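Local coordinates for putative aminotransferase (Actinomadura melliaura, PDB 4ZWV), which is a putative sugar aminotransferase that binds pyridoxal 5'-phosphate and probably transfers an amino group during biosynthesis of the aminopentose of indolocarbazole AT2433, at residues Pro6-Ala11 and Gly318-Arg323; Leu65-Ala70 and Leu200-Asp205. All coordinates share one frame; numbering follows the deposited sequence. Where two conformers were deposited one is given.

Contact 1. Residues Pro6-Ala11 and Gly318-Arg323; sequences PLFKVA and GLVSRR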
ATOM      1  N   PRO A   6      24.036   5.530 -14.928  1.00 17.95           N
ATOM      2  CA  PRO A   6      22.923   4.666 -14.523  1.00 15.51           C
ATOM      3  C   PRO A   6      21.748   4.683 -15.502  1.00 15.58           C
ATOM      4  O   PRO A   6      21.549   5.655 -16.235  1.00 17.50           O
ATOM      5  CB  PRO A   6      22.508   5.253 -13.165  1.00 18.31           C
ATOM      6  CG  PRO A   6      22.823   6.711 -13.297  1.00 18.62           C
ATOM      7  CD  PRO A   6      24.051   6.803 -14.181  1.00 20.06           C
ATOM      8  N   LEU A   7      20.981   3.600 -15.500  1.00 15.33           N
ATOM      9  CA  LEU A   7      19.816   3.455 -16.354  1.00 15.39           C
ATOM     10  C   LEU A   7      18.637   4.239 -15.783  1.00 16.27           C
ATOM     11  O   LEU A   7      17.779   4.718 -16.528  1.00 15.89           O
ATOM     12  CB  LEU A   7      19.477   1.968 -16.503  1.00 17.11           C
ATOM     13  CG  LEU A   7      18.356   1.546 -17.442  1.00 17.95           C
ATOM     14  CD1 LEU A   7      18.602   2.097 -18.841  1.00 16.50           C
ATOM     15  CD2 LEU A   7      18.276   0.016 -17.469  1.00 17.54           C
ATOM     16  N   PHE A   8      18.618   4.363 -14.454  1.00 15.34           N
ATOM     17  CA  PHE A   8      17.569   5.063 -13.711  1.00 16.40           C
ATOM     18  C   PHE A   8      18.230   5.961 -12.672  1.00 16.72           C
ATOM     19  O   PHE A   8      19.325   5.660 -12.198  1.00 17.93           O
ATOM     20  CB  PHE A   8      16.620   4.091 -12.985  1.00 16.54           C
ATOM     21  CG  PHE A   8      16.232   2.872 -13.786  1.00 17.29           C
ATOM     22  CD1 PHE A   8      15.199   2.931 -14.707  1.00 18.18           C
ATOM     23  CD2 PHE A   8      16.873   1.659 -13.580  1.00 20.96           C
ATOM     24  CE1 PHE A   8      14.831   1.806 -15.427  1.00 18.74           C
ATOM     25  CE2 PHE A   8      16.511   0.533 -14.297  1.00 22.92           C
ATOM     26  CZ  PHE A   8      15.486   0.607 -15.219  1.00 20.63           C
ATOM     27  N   LYS A   9      17.565   7.046 -12.291  1.00 16.91           N
ATOM     28  CA  LYS A   9      18.102   7.920 -11.247  1.00 15.38           C
ATOM     29  C   LYS A   9      16.973   8.707 -10.605  1.00 18.93           C
ATOM     30  O   LYS A   9      16.016   9.093 -11.275  1.00 23.62           O
ATOM     31  CB  LYS A   9      19.167   8.863 -11.827  1.00 19.14           C
ATOM     32  CG  LYS A   9      19.943   9.658 -10.788  1.00 20.64           C
ATOM     33  CD  LYS A   9      21.122  10.380 -11.432  1.00 22.80           C
ATOM     34  CE  LYS A   9      21.824  11.304 -10.462  1.00 36.02           C
ATOM     35  NZ  LYS A   9      22.495  10.538  -9.380  1.00 41.79           N
ATOM     36  N   VAL A  10      17.075   8.934  -9.299  1.00 18.13           N
ATOM     37  CA  VAL A  10      16.047   9.681  -8.584  1.00 16.75           C
ATOM     38  C   VAL A  10      16.168  11.180  -8.843  1.00 17.63           C
ATOM     39  O   VAL A  10      17.255  11.745  -8.744  1.00 20.28           O
ATOM     40  CB  VAL A  10      16.128   9.424  -7.067  1.00 20.63           C
ATOM     41  CG1 VAL A  10      15.060  10.225  -6.339  1.00 24.11           C
ATOM     42  CG2 VAL A  10      15.970   7.947  -6.769  1.00 22.74           C
ATOM     43  N   ALA A  11      15.054  11.819  -9.195  1.00 17.59           N
ATOM     44  CA  ALA A  11      15.023  13.270  -9.341  1.00 15.49           C
ATOM     45  C   ALA A  11      14.297  13.903  -8.153  1.00 18.53           C
ATOM     46  O   ALA A  11      13.073  14.050  -8.171  1.00 19.18           O
ATOM     47  CB  ALA A  11      14.346  13.665 -10.652  1.00 23.29           C
ATOM     48  N   GLY A 318      20.358  -2.913 -19.822  1.00 15.27           N
ATOM     49  CA  GLY A 318      19.747  -4.219 -19.664  1.00 16.13           C
ATOM     50  C   GLY A 318      18.238  -4.179 -19.678  1.00 15.25           C
ATOM     51  O   GLY A 318      17.637  -3.388 -20.399  1.00 16.06           O
ATOM     52  N   LEU A 319      17.638  -5.051 -18.875  1.00 15.91           N
ATOM     53  CA  LEU A 319      16.195  -5.172 -18.806  1.00 16.66           C
ATOM     54  C   LEU A 319      15.631  -4.360 -17.650  1.00 16.96           C
ATOM     55  O   LEU A 319      16.253  -4.247 -16.596  1.00 18.37           O
ATOM     56  CB  LEU A 319      15.798  -6.638 -18.634  1.00 16.89           C
ATOM     57  CG  LEU A 319      16.191  -7.613 -19.737  1.00 16.77           C
ATOM     58  CD1 LEU A 319      15.973  -9.045 -19.266  1.00 23.50           C
ATOM     59  CD2 LEU A 319      15.366  -7.326 -20.977  1.00 19.12           C
ATOM     60  N   VAL A 320      14.438  -3.815 -17.850  1.00 15.65           N
ATOM     61  CA  VAL A 320      13.688  -3.199 -16.772  1.00 14.96           C
ATOM     62  C   VAL A 320      13.159  -4.295 -15.839  1.00 17.11           C
ATOM     63  O   VAL A 320      13.180  -4.155 -14.618  1.00 19.74           O
ATOM     64  CB  VAL A 320      12.534  -2.330 -17.332  1.00 18.37           C
ATOM     65  CG1 VAL A 320      11.666  -1.781 -16.201  1.00 22.57           C
ATOM     66  CG2 VAL A 320      13.095  -1.199 -18.190  1.00 22.06           C
ATOM     67  N   SER A 321      12.663  -5.375 -16.437  0.67 13.61           N
ATOM     68  CA  SER A 321      12.172  -6.539 -15.706  0.67 15.24           C
ATOM     69  C   SER A 321      12.368  -7.807 -16.525  0.67 11.24           C
ATOM     70  O   SER A 321      12.556  -7.748 -17.738  0.67 15.99           O
ATOM     71  CB  SER A 321      10.683  -6.391 -15.362  0.67 18.60           C
ATOM     72  OG  SER A 321      10.485  -5.478 -14.296  0.67 26.03           O
ATOM     73  N   ARG A 322      12.308  -8.952 -15.857  1.00 13.40           N
ATOM     74  CA  ARG A 322      12.178 -10.233 -16.551  1.00 12.29           C
ATOM     75  C   ARG A 322      10.765 -10.318 -17.139  1.00 12.66           C
ATOM     76  O   ARG A 322       9.807  -9.872 -16.503  1.00 14.04           O
ATOM     77  CB  ARG A 322      12.438 -11.399 -15.595  1.00 14.10           C
ATOM     78  CG  ARG A 322      12.375 -12.759 -16.248  1.00 13.14           C
ATOM     79  CD  ARG A 322      12.576 -13.885 -15.235  1.00 14.59           C
ATOM     80  NE  ARG A 322      12.672 -15.176 -15.911  1.00 15.70           N
ATOM     81  CZ  ARG A 322      13.036 -16.312 -15.326  1.00 20.80           C
ATOM     82  NH1 ARG A 322      13.359 -16.323 -14.042  1.00 24.23           N
ATOM     83  NH2 ARG A 322      13.079 -17.437 -16.030  1.00 21.90           N
ATOM     84  N   ARG A 323      10.618 -10.870 -18.344  1.00 11.52           N
ATOM     85  CA  ARG A 323       9.267 -11.089 -18.871  1.00 11.08           C
ATOM     86  C   ARG A 323       8.448 -11.886 -17.846  1.00 10.56           C
ATOM     87  O   ARG A 323       8.900 -12.931 -17.359  1.00 11.29           O
ATOM     88  CB  ARG A 323       9.308 -11.798 -20.238  1.00 12.13           C
ATOM     89  CG  ARG A 323      10.055 -13.129 -20.263  1.00 11.25           C
ATOM     90  CD  ARG A 323      10.137 -13.701 -21.692  1.00 15.14           C
ATOM     91  NE  ARG A 323       8.850 -14.213 -22.159  1.00 13.27           N
ATOM     92  CZ  ARG A 323       8.663 -14.718 -23.373  1.00 13.05           C
ATOM     93  NH1 ARG A 323       9.680 -14.764 -24.233  1.00 15.01           N
ATOM     94  NH2 ARG A 323       7.467 -15.165 -23.731  1.00 14.00           N
TER

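Contact 2. Residues Leu65-Ala70 and Leu200-Asp205; sequences LRLLDA and LTLPGD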
ATOM      1  N   LEU A  65      -8.895  -1.924 -10.684  1.00  7.23           N
ATOM      2  CA  LEU A  65      -9.490  -3.243 -10.885  1.00  8.55           C
ATOM      3  C   LEU A  65     -10.688  -3.442  -9.957  1.00  9.32           C
ATOM      4  O   LEU A  65     -11.690  -4.043 -10.345  1.00 10.11           O
ATOM      5  CB  LEU A  65      -8.443  -4.336 -10.666  1.00  8.70           C
ATOM      6  CG  LEU A  65      -7.416  -4.469 -11.798  1.00  9.12           C
ATOM      7  CD1 LEU A  65      -6.226  -5.287 -11.305  1.00 11.38           C
ATOM      8  CD2 LEU A  65      -8.032  -5.125 -13.026  1.00 10.01           C
ATOM      9  N   ARG A  66     -10.604  -2.948  -8.726  0.54  8.92           N
ATOM     10  CA  ARG A  66     -11.737  -3.115  -7.814  0.54  8.73           C
ATOM     11  C   ARG A  66     -12.953  -2.323  -8.282  0.54 10.72           C
ATOM     12  O   ARG A  66     -14.091  -2.716  -8.011  0.54 12.63           O
ATOM     13  CB  ARG A  66     -11.366  -2.702  -6.388  0.54 11.17           C
ATOM     14  CG  ARG A  66     -10.323  -3.589  -5.733  0.54 11.38           C
ATOM     15  CD  ARG A  66     -10.835  -4.993  -5.419  0.54 18.90           C
ATOM     16  NE  ARG A  66      -9.763  -5.852  -4.907  0.54 19.11           N
ATOM     17  CZ  ARG A  66      -9.931  -7.089  -4.436  0.54 16.29           C
ATOM     18  NH1 ARG A  66      -8.878  -7.776  -3.994  0.54 17.42           N
ATOM     19  NH2 ARG A  66     -11.139  -7.629  -4.386  0.54 21.43           N
ATOM     20  N   LEU A  67     -12.722  -1.230  -9.010  1.00 10.07           N
ATOM     21  CA  LEU A  67     -13.833  -0.391  -9.470  1.00  9.45           C
ATOM     22  C   LEU A  67     -14.637  -1.006 -10.621  1.00 10.67           C
ATOM     23  O   LEU A  67     -15.718  -0.521 -10.962  1.00 13.38           O
ATOM     24  CB  LEU A  67     -13.301   0.986  -9.889  1.00 10.62           C
ATOM     25  CG  LEU A  67     -12.791   1.849  -8.721  1.00  9.67           C
ATOM     26  CD1 LEU A  67     -12.028   3.045  -9.241  1.00 13.14           C
ATOM     27  CD2 LEU A  67     -13.953   2.316  -7.855  1.00 14.60           C
ATOM     28  N   LEU A  68     -14.122  -2.086 -11.199  1.00 11.56           N
ATOM     29  CA  LEU A  68     -14.784  -2.696 -12.350  1.00 14.09           C
ATOM     30  C   LEU A  68     -16.077  -3.361 -11.962  1.00 15.74           C
ATOM     31  O   LEU A  68     -16.173  -3.967 -10.907  1.00 18.89           O
ATOM     32  CB  LEU A  68     -13.872  -3.705 -13.036  1.00 11.59           C
ATOM     33  CG  LEU A  68     -12.615  -3.076 -13.610  1.00 13.20           C
ATOM     34  CD1 LEU A  68     -11.819  -4.137 -14.340  1.00 15.18           C
ATOM     35  CD2 LEU A  68     -12.969  -1.910 -14.532  1.00 17.37           C
ATOM     36  N   ASP A  69     -17.068  -3.212 -12.834  1.00 20.89           N
ATOM     37  CA  ASP A  69     -18.357  -3.870 -12.689  1.00 24.86           C
ATOM     38  C   ASP A  69     -18.472  -4.975 -13.728  1.00 22.03           C
ATOM     39  O   ASP A  69     -18.757  -4.723 -14.902  1.00 25.86           O
ATOM     40  CB  ASP A  69     -19.495  -2.857 -12.842  1.00 24.25           C
ATOM     41  CG  ASP A  69     -20.864  -3.501 -12.797  1.00 41.93           C
ATOM     42  OD1 ASP A  69     -21.007  -4.573 -12.169  1.00 44.69           O
ATOM     43  OD2 ASP A  69     -21.801  -2.931 -13.397  1.00 50.19           O
ATOM     44  N   ALA A  70     -18.230  -6.205 -13.293  1.00 15.28           N
ATOM     45  CA  ALA A  70     -18.361  -7.360 -14.169  1.00 14.02           C
ATOM     46  C   ALA A  70     -18.614  -8.603 -13.329  1.00 15.08           C
ATOM     47  O   ALA A  70     -18.134  -8.682 -12.189  1.00 15.89           O
ATOM     48  CB  ALA A  70     -17.107  -7.522 -15.024  1.00 14.84           C
ATOM     49  N   LEU A 200      -4.570   7.936  -9.973  1.00  7.94           N
ATOM     50  CA  LEU A 200      -5.599   7.281 -10.772  1.00  8.07           C
ATOM     51  C   LEU A 200      -6.473   8.351 -11.391  1.00 10.56           C
ATOM     52  O   LEU A 200      -7.024   9.193 -10.673  1.00 10.32           O
ATOM     53  CB  LEU A 200      -6.431   6.345  -9.899  1.00  7.30           C
ATOM     54  CG  LEU A 200      -7.679   5.751 -10.548  1.00  8.28           C
ATOM     55  CD1 LEU A 200      -7.292   4.852 -11.734  1.00 10.85           C
ATOM     56  CD2 LEU A 200      -8.432   4.953  -9.497  1.00 11.55           C
ATOM     57  N   THR A 201      -6.578   8.360 -12.715  1.00  9.19           N
ATOM     58  CA  THR A 201      -7.477   9.313 -13.363  1.00  8.68           C
ATOM     59  C   THR A 201      -8.683   8.557 -13.883  1.00 10.21           C
ATOM     60  O   THR A 201      -8.563   7.404 -14.305  1.00 10.30           O
ATOM     61  CB  THR A 201      -6.798  10.099 -14.506  1.00 12.87           C
ATOM     62  OG1 THR A 201      -6.593   9.248 -15.643  1.00 15.11           O
ATOM     63  CG2 THR A 201      -5.466  10.686 -14.058  1.00 15.55           C
ATOM     64  N   LEU A 202      -9.844   9.210 -13.827  1.00 10.05           N
ATOM     65  CA  LEU A 202     -11.110   8.590 -14.206  1.00  9.83           C
ATOM     66  C   LEU A 202     -11.750   9.324 -15.364  1.00 10.80           C
ATOM     67  O   LEU A 202     -11.641  10.545 -15.472  1.00 12.44           O
ATOM     68  CB  LEU A 202     -12.095   8.563 -13.030  1.00 11.14           C
ATOM     69  CG  LEU A 202     -11.737   7.783 -11.762  1.00  9.46           C
ATOM     70  CD1 LEU A 202     -11.213   6.395 -12.086  1.00 10.85           C
ATOM     71  CD2 LEU A 202     -10.734   8.559 -10.895  1.00 12.03           C
ATOM     72  N   PRO A 203     -12.454   8.579 -16.224  1.00 12.22           N
ATOM     73  CA  PRO A 203     -13.137   9.181 -17.375  1.00 12.28           C
ATOM     74  C   PRO A 203     -14.545   9.700 -17.069  1.00 15.73           C
ATOM     75  O   PRO A 203     -15.160  10.340 -17.928  1.00 18.46           O
ATOM     76  CB  PRO A 203     -13.193   8.023 -18.373  1.00 14.02           C
ATOM     77  CG  PRO A 203     -13.250   6.806 -17.518  1.00 15.96           C
ATOM     78  CD  PRO A 203     -12.382   7.110 -16.322  1.00 12.82           C
ATOM     79  N   GLY A 204     -15.057   9.427 -15.877  1.00 12.79           N
ATOM     80  CA  GLY A 204     -16.393   9.870 -15.519  1.00 14.10           C
ATOM     81  C   GLY A 204     -16.569  10.114 -14.031  1.00 13.08           C
ATOM     82  O   GLY A 204     -15.780   9.633 -13.204  1.00 12.99           O
ATOM     83  N   ASP A 205     -17.630  10.841 -13.695  1.00 15.02           N
ATOM     84  CA  ASP A 205     -17.877  11.288 -12.326  1.00 14.98           C
ATOM     85  C   ASP A 205     -18.184  10.160 -11.347  1.00 14.83           C
ATOM     86  O   ASP A 205     -17.730  10.204 -10.200  1.00 13.77           O
ATOM     87  CB  ASP A 205     -19.019  12.305 -12.318  1.00 18.83           C
ATOM     88  CG  ASP A 205     -18.586  13.654 -12.852  1.00 27.00           C
ATOM     89  OD1 ASP A 205     -17.359  13.876 -12.982  1.00 28.50           O
ATOM     90  OD2 ASP A 205     -19.466  14.484 -13.160  1.00 30.20           O
TER

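Contact 1. Residues Pro6-Ala11 and Gly318-Arg323
Leu-7 and Phe-8 point their side chains from the N-terminal segment toward Gly-318 and Val-320, and these four residues supply the close approaches, by van der Waals packing alone. In Leu-7 CG stands anti to the backbone N (chi1 -175°), which carries CD2 across to the backbone of Gly-318; CD2 ends 4.3 Å from Gly-318 N. The phenyl group beside it works differently. Phe-8 presents its far rim, and CG2 of Val-320 arrives at that edge near the ring plane, 4.2 Å from Phe-8 CZ. One face of the same ring is backed by its own neighbour, with Leu-7 CG 3.7 Å above the plane and offset toward the rim. Tyr-294 also meets the ring, its plane inclined at about 40°. Outside the two segments, Leu-7 packs on Leu-226 of the second subunit, while Val-320 leans on Ser-349 of strand 347-350. The valine side chain also comes within about 4 Å of that of His-164, which binds pyridoxal 5'-phosphate. Two loops, one from the N-terminal arm and one from the C-terminal part of the chain, thus meet beside the cofactor pocket near the subunit interface, the place where fold type I aminotransferases build their active sites.

Contact 2. Residues Leu65-Ala70 and Leu200-Asp205
Leu-67, in the region where helix 57-66 finishes, sends its side chain toward Leu-200 and Leu-202 of the facing segment. Its CB already points that way but is still 6.2 Å from Leu-202 CD1. At CG the chain forks, CG lying anti to the carbonyl carbon and beside the backbone N (chi1 -69°). Branch CD1 then does all the touching: it meets Leu-200 CD2 tip to tip at 4.1 Å, and a looser approach puts it 4.5 Å from Leu-202 CD1. The other branch diverges, leaving Leu-67 CD2 6.3 Å from Leu-200 CD2.

The sheet under this helix is the seven-stranded one of fold type I pyridoxal-phosphate enzymes, with strand order 1-7-6-5-4-2-3. Strand 198-201 is its antiparallel member, running between 51-54 and 181-185. All three leucines are buried, and their methyls belong to the apolar layer between this strand and the helices that pack on it.

Leu-200 reaches up from the strand with CG anti to its backbone N (chi1 171°), and its CD2 also lies 4.1 Å from Leu-202 CD1. CD1 of Leu-67 therefore approaches two methyls that already touch each other. Helix 205-214 closes in as well: Leu-207, Ala-211 and Arg-214 all pack on Leu-67, and Leu-207 touches Leu-202 too. Two of the backbone oxygens have partners beyond the segments: Leu-67 O accepts a hydrogen bond from Arg-210 NH1, and Leu-202 O accepts from Arg-50 NE and Asn-48 ND2.

The two contacts lie on opposite sides of the centre of the chain, with centres 29 Å apart and nearest atoms about 17 Å apart. They are nested along the sequence: 6-11 comes first, then 65-70 and 200-205, and 318-323 closes the outer loop. No helix or strand is common to both. Contact 2 belongs to the large seven-stranded sheet, whereas contact 1 joins loops next to the small C-terminal sheet and the second subunit. Contact 1 sits beside the cofactor pocket; in contact 2 the side chain of Leu-200 is about 8 Å from Gly-57, a cofactor-binding residue at the start of helix 57-66, so that contact lies a layer behind the pocket.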